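Local structure of 6-aminohexanoate-dimer hydrolase (4GB7) at residues 175-180 / 192-197; 218-223 / 291-296. The protein probably hydrolyses amide bonds, as in 6-aminohexanoate-dimer hydrolases, and belongs to the serine beta-lactamase and penicillin-recognising family. All coordinates share one frame; numbering follows the deposited sequence.

Interaction 1: residues 175-180 / 192-197; sequences TPFGKA and VEYPTH
Phe177 and Val192 make most of this contact, in which a short helical turn packs against the end of a small strand without a single hydrogen bond between them. Both methyls of Val192 are used. CG2 sits over one face of the Phe177 ring in a CH-pi contact, 4.2 Å from the ring centroid and 20° off its normal, displaced toward the rim; the same methyl reaches Pro176 CB at 3.8 Å. CG1 meets the ring near its far end, 3.9 Å from Phe177 CE2, and also lies over a face of the Tyr194 ring, so that one branched side chain serves two aromatic rings. Phe177 carries its ring beside the backbone N and anti to the carbonyl carbon (chi1 -72°), a torsion that brings the far end of the ring to the other segment. There Tyr194 OH approaches the ring edge, near its plane, 3.3 Å from both CE2 and CZ of Phe177; the hydroxyl itself is hydrogen-bonded to Asn250 OD1. Thr175 occupies the N-cap position just before the short, weakly bonded helix, and its OG1 accepts a weak bond from Gly178 N. This is plain apolar packing within the beta-lactamase-family fold: Leu234 of helix 230-235 and Ser253 and Thr256 of helix 251-265 also pack on Phe177, and strand 191-193 pairs with 238-241 in a two-stranded antiparallel sheet.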
ATOM      1  N   THR A 175       9.669 -18.901  16.184  1.00 22.81           N
ATOM      2  CA  THR A 175      10.319 -17.598  15.871  1.00 27.39           C
ATOM      3  C   THR A 175       9.343 -16.472  16.124  1.00 24.67           C
ATOM      4  O   THR A 175       8.177 -16.721  16.261  1.00 23.57           O
ATOM      5  CB  THR A 175      10.852 -17.521  14.427  1.00 28.65           C
ATOM      6  OG1 THR A 175       9.761 -17.390  13.502  1.00 28.02           O
ATOM      7  CG2 THR A 175      11.711 -18.749  14.092  1.00 25.38           C
ATOM      8  N   PRO A 176       9.810 -15.203  16.155  1.00 20.22           N
ATOM      9  CA  PRO A 176       8.889 -14.145  16.508  1.00 21.91           C
ATOM     10  C   PRO A 176       7.650 -13.993  15.593  1.00 21.99           C
ATOM     11  O   PRO A 176       6.534 -13.750  16.082  1.00 23.62           O
ATOM     12  CB  PRO A 176       9.753 -12.907  16.373  1.00 24.41           C
ATOM     13  CG  PRO A 176      11.112 -13.397  16.771  1.00 25.69           C
ATOM     14  CD  PRO A 176      11.205 -14.733  16.128  1.00 25.84           C
ATOM     15  N   PHE A 177       7.859 -14.016  14.284  1.00 23.17           N
ATOM     16  CA  PHE A 177       6.693 -13.980  13.354  1.00 23.14           C
ATOM     17  C   PHE A 177       5.893 -15.262  13.406  1.00 20.18           C
ATOM     18  O   PHE A 177       4.692 -15.237  13.186  1.00 24.15           O
ATOM     19  CB  PHE A 177       7.074 -13.650  11.905  1.00 22.49           C
ATOM     20  CG  PHE A 177       7.477 -12.216  11.702  1.00 21.99           C
ATOM     21  CD1 PHE A 177       6.559 -11.200  11.885  1.00 24.61           C
ATOM     22  CD2 PHE A 177       8.768 -11.896  11.335  1.00 22.40           C
ATOM     23  CE1 PHE A 177       6.915  -9.880  11.693  1.00 24.48           C
ATOM     24  CE2 PHE A 177       9.133 -10.582  11.150  1.00 21.43           C
ATOM     25  CZ  PHE A 177       8.211  -9.590  11.356  1.00 21.61           C
ATOM     26  N   GLY A 178       6.545 -16.371  13.714  1.00 19.39           N
ATOM     27  CA  GLY A 178       5.854 -17.639  13.883  1.00 19.43           C
ATOM     28  C   GLY A 178       4.871 -17.734  15.033  1.00 21.16           C
ATOM     29  O   GLY A 178       3.775 -18.368  14.920  1.00 22.25           O
ATOM     30  N   LYS A 179       5.258 -17.117  16.135  1.00 23.57           N
ATOM     31  CA  LYS A 179       4.515 -17.149  17.380  1.00 22.47           C
ATOM     32  C   LYS A 179       3.338 -16.216  17.370  1.00 22.63           C
ATOM     33  O   LYS A 179       2.426 -16.355  18.183  1.00 24.56           O
ATOM     34  CB  LYS A 179       5.483 -16.871  18.557  1.00 23.59           C
ATOM     35  CG  LYS A 179       6.454 -18.019  18.762  1.00 29.60           C
ATOM     36  CD  LYS A 179       7.654 -17.701  19.659  1.00 36.74           C
ATOM     37  CE  LYS A 179       7.376 -17.777  21.135  1.00 44.32           C
ATOM     38  NZ  LYS A 179       8.588 -17.260  21.850  1.00 39.82           N
ATOM     39  N   ALA A 180       3.345 -15.233  16.475  1.00 22.95           N
ATOM     40  CA  ALA A 180       2.224 -14.314  16.378  1.00 19.67           C
ATOM     41  C   ALA A 180       1.025 -14.992  15.752  1.00 18.07           C
ATOM     42  O   ALA A 180       1.167 -15.800  14.826  1.00 21.50           O
ATOM     43  CB  ALA A 180       2.611 -13.125  15.515  1.00 18.88           C
ATOM     44  N   VAL A 192       9.327  -6.448  16.292  1.00 19.80           N
ATOM     45  CA  VAL A 192      10.479  -7.143  15.797  1.00 21.16           C
ATOM     46  C   VAL A 192      11.525  -6.155  15.299  1.00 24.14           C
ATOM     47  O   VAL A 192      11.201  -5.116  14.696  1.00 26.41           O
ATOM     48  CB  VAL A 192      10.062  -8.067  14.615  1.00 23.40           C
ATOM     49  CG1 VAL A 192      11.185  -8.328  13.643  1.00 27.90           C
ATOM     50  CG2 VAL A 192       9.448  -9.379  15.133  1.00 25.10           C
ATOM     51  N   GLU A 193      12.786  -6.504  15.536  1.00 25.68           N
ATOM     52  CA  GLU A 193      13.930  -5.775  14.981  0.60 27.20           C
ATOM     53  C   GLU A 193      14.787  -6.776  14.177  1.00 25.36           C
ATOM     54  O   GLU A 193      14.784  -8.007  14.465  1.00 25.28           O
ATOM     55  CB  GLU A 193      14.751  -5.085  16.108  0.60 30.72           C
ATOM     56  CG  GLU A 193      15.490  -6.061  17.045  0.60 30.06           C
ATOM     57  CD  GLU A 193      16.381  -5.415  18.130  0.60 29.84           C
ATOM     58  OE1 GLU A 193      16.861  -6.140  19.001  0.60 38.37           O
ATOM     59  OE2 GLU A 193      16.583  -4.193  18.096  0.60 38.27           O
ATOM     60  N   TYR A 194      15.517  -6.252  13.209  1.00 23.64           N
ATOM     61  CA  TYR A 194      16.409  -7.018  12.386  1.00 22.25           C
ATOM     62  C   TYR A 194      17.789  -6.413  12.533  1.00 24.34           C
ATOM     63  O   TYR A 194      17.923  -5.202  12.846  1.00 25.08           O
ATOM     64  CB  TYR A 194      16.021  -6.915  10.890  1.00 22.36           C
ATOM     65  CG  TYR A 194      14.548  -7.199  10.573  1.00 21.78           C
ATOM     66  CD1 TYR A 194      14.089  -8.492  10.384  1.00 23.43           C
ATOM     67  CD2 TYR A 194      13.637  -6.188  10.463  1.00 21.87           C
ATOM     68  CE1 TYR A 194      12.766  -8.735  10.076  1.00 25.46           C
ATOM     69  CE2 TYR A 194      12.322  -6.417  10.151  1.00 21.77           C
ATOM     70  CZ  TYR A 194      11.884  -7.716   9.984  1.00 21.07           C
ATOM     71  OH  TYR A 194      10.574  -7.989   9.664  1.00 22.94           O
ATOM     72  N   PRO A 195      18.822  -7.215  12.253  1.00 23.76           N
ATOM     73  CA  PRO A 195      20.140  -6.628  12.103  1.00 25.52           C
ATOM     74  C   PRO A 195      20.163  -5.605  10.984  1.00 24.85           C
ATOM     75  O   PRO A 195      19.328  -5.642  10.093  1.00 25.43           O
ATOM     76  CB  PRO A 195      21.031  -7.819  11.718  1.00 28.21           C
ATOM     77  CG  PRO A 195      20.264  -9.044  12.077  1.00 26.99           C
ATOM     78  CD  PRO A 195      18.819  -8.679  12.061  1.00 26.66           C
ATOM     79  N   THR A 196      21.111  -4.682  11.036  1.00 24.94           N
ATOM     80  CA  THR A 196      21.344  -3.787   9.907  1.00 23.06           C
ATOM     81  C   THR A 196      22.283  -4.375   8.851  1.00 25.36           C
ATOM     82  O   THR A 196      22.236  -3.955   7.705  1.00 24.61           O
ATOM     83  CB  THR A 196      21.931  -2.441  10.356  1.00 23.70           C
ATOM     84  OG1 THR A 196      23.248  -2.623  10.889  1.00 29.86           O
ATOM     85  CG2 THR A 196      21.027  -1.746  11.374  1.00 28.17           C
ATOM     86  N   HIS A 197      23.149  -5.330   9.222  1.00 26.87           N
ATOM     87  CA  HIS A 197      24.195  -5.842   8.301  1.00 26.86           C
ATOM     88  C   HIS A 197      25.037  -4.719   7.735  1.00 28.53           C
ATOM     89  O   HIS A 197      25.519  -4.767   6.609  1.00 30.67           O
ATOM     90  CB  HIS A 197      23.556  -6.698   7.204  1.00 27.81           C
ATOM     91  CG  HIS A 197      22.792  -7.857   7.762  1.00 24.79           C
ATOM     92  ND1 HIS A 197      23.408  -8.899   8.350  1.00 25.92           N
ATOM     93  CD2 HIS A 197      21.427  -8.089   7.875  1.00 25.62           C
ATOM     94  CE1 HIS A 197      22.483  -9.757   8.830  1.00 29.13           C
ATOM     95  NE2 HIS A 197      21.270  -9.279   8.517  1.00 28.58           N
TER

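Interaction 2: residues 218-223 / 291-296; sequences LPRDKN and TDETKI
A type I beta turn from Asp292 to Lys295, in the connection between strands 287-290 and 303-305, presents Glu293 to Arg220 of the loop that follows helix 206-214. The result is a surface salt bridge joining two parts of the chain far apart in sequence. Glu293 OE1 does all the bonding on the acid side: Arg220 NH1 gives it the shorter bond, 2.9 Å, and Arg220 NH2 a weak one of 3.3 Å. The approach is near the edge of the guanidinium, though tilted from its plane; the planes of the two groups stand 56° apart, and NH1 meets OE1 on its syn side, 33° out of the carboxylate plane. OE1 is therefore a bifurcated acceptor, unlike the flat pairing of two nitrogens with two oxygens. Arg220 reaches it on a chain extended from CG to NE. Its NH2 also donates to Leu213 O and Met228 O, which help to fix the rotation of the guanidinium.

The turn is held from within by Asp292. Its OD1 accepts from Thr294 N at 2.9 Å, forming an Asx turn, and also from Thr294 OG1 and Ile296 N, so three donors grip one oxygen: the hydroxyl on the syn side, the two backbone N atoms from above the carboxylate plane. OD2 binds Ile230 N. Lys295 N closes the turn on Asp292 O at 2.9 Å. Such a cluster of donors would probably favour the ionised form of Asp292. For the ion pair itself, tilted geometry and an exposed Glu293 suggest a modest attraction.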
ATOM      1  N   LEU A 218      18.970  -3.346  -3.047  1.00 21.50           N
ATOM      2  CA  LEU A 218      19.992  -2.422  -2.511  1.00 22.79           C
ATOM      3  C   LEU A 218      21.342  -3.129  -2.590  1.00 22.61           C
ATOM      4  O   LEU A 218      21.403  -4.351  -2.721  1.00 22.93           O
ATOM      5  CB  LEU A 218      19.701  -1.999  -1.082  1.00 23.60           C
ATOM      6  CG  LEU A 218      18.539  -1.011  -0.913  1.00 21.31           C
ATOM      7  CD1 LEU A 218      18.197  -0.826   0.557  1.00 18.51           C
ATOM      8  CD2 LEU A 218      18.888   0.306  -1.603  1.00 23.41           C
ATOM      9  N   PRO A 219      22.444  -2.367  -2.524  1.00 24.46           N
ATOM     10  CA  PRO A 219      23.754  -2.983  -2.766  1.00 24.20           C
ATOM     11  C   PRO A 219      24.183  -3.894  -1.621  1.00 25.64           C
ATOM     12  O   PRO A 219      24.106  -3.491  -0.443  1.00 27.26           O
ATOM     13  CB  PRO A 219      24.694  -1.790  -2.838  1.00 27.81           C
ATOM     14  CG  PRO A 219      23.815  -0.655  -3.181  1.00 26.75           C
ATOM     15  CD  PRO A 219      22.561  -0.913  -2.433  1.00 24.04           C
ATOM     16  N   ARG A 220      24.650  -5.092  -1.964  1.00 27.53           N
ATOM     17  CA  ARG A 220      25.174  -5.994  -0.947  1.00 26.45           C
ATOM     18  C   ARG A 220      26.690  -5.871  -1.017  1.00 27.30           C
ATOM     19  O   ARG A 220      27.288  -6.210  -2.029  1.00 28.90           O
ATOM     20  CB  ARG A 220      24.736  -7.426  -1.188  1.00 24.72           C
ATOM     21  CG  ARG A 220      23.255  -7.692  -1.081  1.00 23.29           C
ATOM     22  CD  ARG A 220      22.855  -9.041  -1.684  1.00 25.06           C
ATOM     23  NE  ARG A 220      21.437  -9.376  -1.461  1.00 23.51           N
ATOM     24  CZ  ARG A 220      20.817 -10.435  -1.989  1.00 23.25           C
ATOM     25  NH1 ARG A 220      21.490 -11.275  -2.780  1.00 25.92           N
ATOM     26  NH2 ARG A 220      19.526 -10.671  -1.697  1.00 22.85           N
ATOM     27  N   ASP A 221      27.292  -5.352   0.045  1.00 29.98           N
ATOM     28  CA  ASP A 221      28.717  -5.048   0.004  1.00 34.67           C
ATOM     29  C   ASP A 221      29.568  -6.305   0.083  1.00 32.36           C
ATOM     30  O   ASP A 221      29.038  -7.433   0.134  1.00 28.30           O
ATOM     31  CB  ASP A 221      29.098  -3.979   1.038  1.00 35.64           C
ATOM     32  CG  ASP A 221      29.044  -4.473   2.461  1.00 41.04           C
ATOM     33  OD1 ASP A 221      29.060  -5.708   2.727  1.00 50.89           O
ATOM     34  OD2 ASP A 221      28.995  -3.580   3.332  1.00 59.51           O
ATOM     35  N   LYS A 222      30.888  -6.121   0.055  1.00 38.76           N
ATOM     36  CA  LYS A 222      31.819  -7.253   0.055  1.00 36.37           C
ATOM     37  C   LYS A 222      31.638  -8.159   1.264  1.00 35.83           C
ATOM     38  O   LYS A 222      31.870  -9.346   1.168  1.00 43.90           O
ATOM     39  CB  LYS A 222      33.276  -6.785  -0.046  1.00 36.55           C
ATOM     40  CG  LYS A 222      33.776  -5.859   1.065  1.00 40.19           C
ATOM     41  CD  LYS A 222      35.263  -5.524   0.868  1.00 44.69           C
ATOM     42  CE  LYS A 222      35.813  -4.599   1.959  1.00 43.91           C
ATOM     43  NZ  LYS A 222      37.114  -3.967   1.625  1.00 42.00           N
ATOM     44  N   ASN A 223      31.237  -7.598   2.397  1.00 33.81           N
ATOM     45  CA  ASN A 223      31.133  -8.388   3.614  1.00 42.50           C
ATOM     46  C   ASN A 223      29.716  -8.795   3.938  1.00 39.05           C
ATOM     47  O   ASN A 223      29.468  -9.264   5.048  1.00 36.99           O
ATOM     48  CB  ASN A 223      31.726  -7.626   4.805  1.00 49.22           C
ATOM     49  CG  ASN A 223      33.206  -7.339   4.640  1.00 49.48           C
ATOM     50  OD1 ASN A 223      33.620  -6.189   4.702  1.00 49.90           O
ATOM     51  ND2 ASN A 223      34.004  -8.384   4.406  1.00 57.83           N
ATOM     52  N   THR A 291       9.884  -8.769  -6.986  1.00 19.16           N
ATOM     53  CA  THR A 291      10.198  -9.991  -6.225  1.00 18.49           C
ATOM     54  C   THR A 291      11.657 -10.031  -5.750  1.00 19.14           C
ATOM     55  O   THR A 291      12.495  -9.305  -6.241  1.00 20.80           O
ATOM     56  CB  THR A 291       9.926 -11.272  -7.055  1.00 18.90           C
ATOM     57  OG1 THR A 291      10.967 -11.449  -8.045  1.00 21.91           O
ATOM     58  CG2 THR A 291       8.533 -11.232  -7.731  1.00 20.81           C
ATOM     59  N   ASP A 292      11.958 -10.966  -4.852  1.00 19.58           N
ATOM     60  CA  ASP A 292      13.331 -11.368  -4.577  1.00 19.68           C
ATOM     61  C   ASP A 292      13.847 -12.305  -5.692  1.00 22.21           C
ATOM     62  O   ASP A 292      13.134 -12.608  -6.664  1.00 20.46           O
ATOM     63  CB  ASP A 292      13.464 -11.925  -3.119  1.00 18.73           C
ATOM     64  CG  ASP A 292      12.843 -13.266  -2.912  1.00 18.38           C
ATOM     65  OD1 ASP A 292      12.614 -13.973  -3.894  1.00 20.90           O
ATOM     66  OD2 ASP A 292      12.637 -13.625  -1.703  1.00 19.49           O
ATOM     67  N   GLU A 293      15.096 -12.748  -5.556  1.00 19.60           N
ATOM     68  CA  GLU A 293      15.744 -13.524  -6.609  1.00 21.07           C
ATOM     69  C   GLU A 293      15.099 -14.896  -6.757  1.00 22.68           C
ATOM     70  O   GLU A 293      15.292 -15.560  -7.780  1.00 26.62           O
ATOM     71  CB  GLU A 293      17.199 -13.707  -6.295  1.00 26.93           C
ATOM     72  CG  GLU A 293      18.050 -12.477  -6.379  1.00 27.33           C
ATOM     73  CD  GLU A 293      19.374 -12.709  -5.661  1.00 34.45           C
ATOM     74  OE1 GLU A 293      19.462 -12.574  -4.392  1.00 32.63           O
ATOM     75  OE2 GLU A 293      20.327 -13.059  -6.391  1.00 48.59           O
ATOM     76  N   THR A 294      14.342 -15.313  -5.741  1.00 22.12           N
ATOM     77  CA  THR A 294      13.594 -16.554  -5.802  1.00 21.50           C
ATOM     78  C   THR A 294      12.167 -16.422  -6.328  1.00 19.84           C
ATOM     79  O   THR A 294      11.402 -17.381  -6.320  1.00 24.49           O
ATOM     80  CB  THR A 294      13.655 -17.337  -4.474  1.00 22.64           C
ATOM     81  OG1 THR A 294      12.849 -16.737  -3.461  1.00 25.55           O
ATOM     82  CG2 THR A 294      15.105 -17.505  -4.029  1.00 26.12           C
ATOM     83  N   LYS A 295      11.847 -15.242  -6.870  1.00 20.27           N
ATOM     84  CA  LYS A 295      10.521 -14.927  -7.419  1.00 22.65           C
ATOM     85  C   LYS A 295       9.403 -14.914  -6.363  1.00 21.67           C
ATOM     86  O   LYS A 295       8.189 -15.017  -6.680  1.00 21.84           O
ATOM     87  CB  LYS A 295      10.173 -15.810  -8.626  1.00 24.79           C
ATOM     88  CG  LYS A 295      11.197 -15.795  -9.752  1.00 24.01           C
ATOM     89  CD  LYS A 295      11.561 -14.372 -10.248  1.00 28.13           C
ATOM     90  CE  LYS A 295      10.393 -13.376 -10.540  1.00 23.83           C
ATOM     91  NZ  LYS A 295       9.621 -13.748 -11.786  1.00 26.86           N
ATOM     92  N   ILE A 296       9.811 -14.714  -5.109  1.00 18.90           N
ATOM     93  CA  ILE A 296       8.858 -14.424  -4.036  1.00 18.16           C
ATOM     94  C   ILE A 296       8.589 -12.934  -4.015  1.00 19.75           C
ATOM     95  O   ILE A 296       9.516 -12.114  -3.907  1.00 21.38           O
ATOM     96  CB  ILE A 296       9.374 -14.903  -2.661  1.00 21.08           C
ATOM     97  CG1 ILE A 296       9.486 -16.430  -2.612  1.00 24.60           C
ATOM     98  CG2 ILE A 296       8.492 -14.404  -1.534  1.00 19.22           C
ATOM     99  CD1 ILE A 296       8.221 -17.199  -2.882  1.00 25.45           C
TER

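Overall arrangement
Interaction 1 is partly buried and mostly apolar, its shape set by methyls and rings, whereas interaction 2 is a surface ion pair whose charged groups meet at a tilt. Their centres lie 19 Å apart and their nearest atoms about 5 Å, without touching, and along the chain the first closes before the second opens. They share surroundings, since helices 206-214 and 230-235 have residues in both neighbourhoods. The first joins elements whose segments are separated by only 11 residues along the chain; the second bridges 67 intervening residues, and does so through a single pair of side chains.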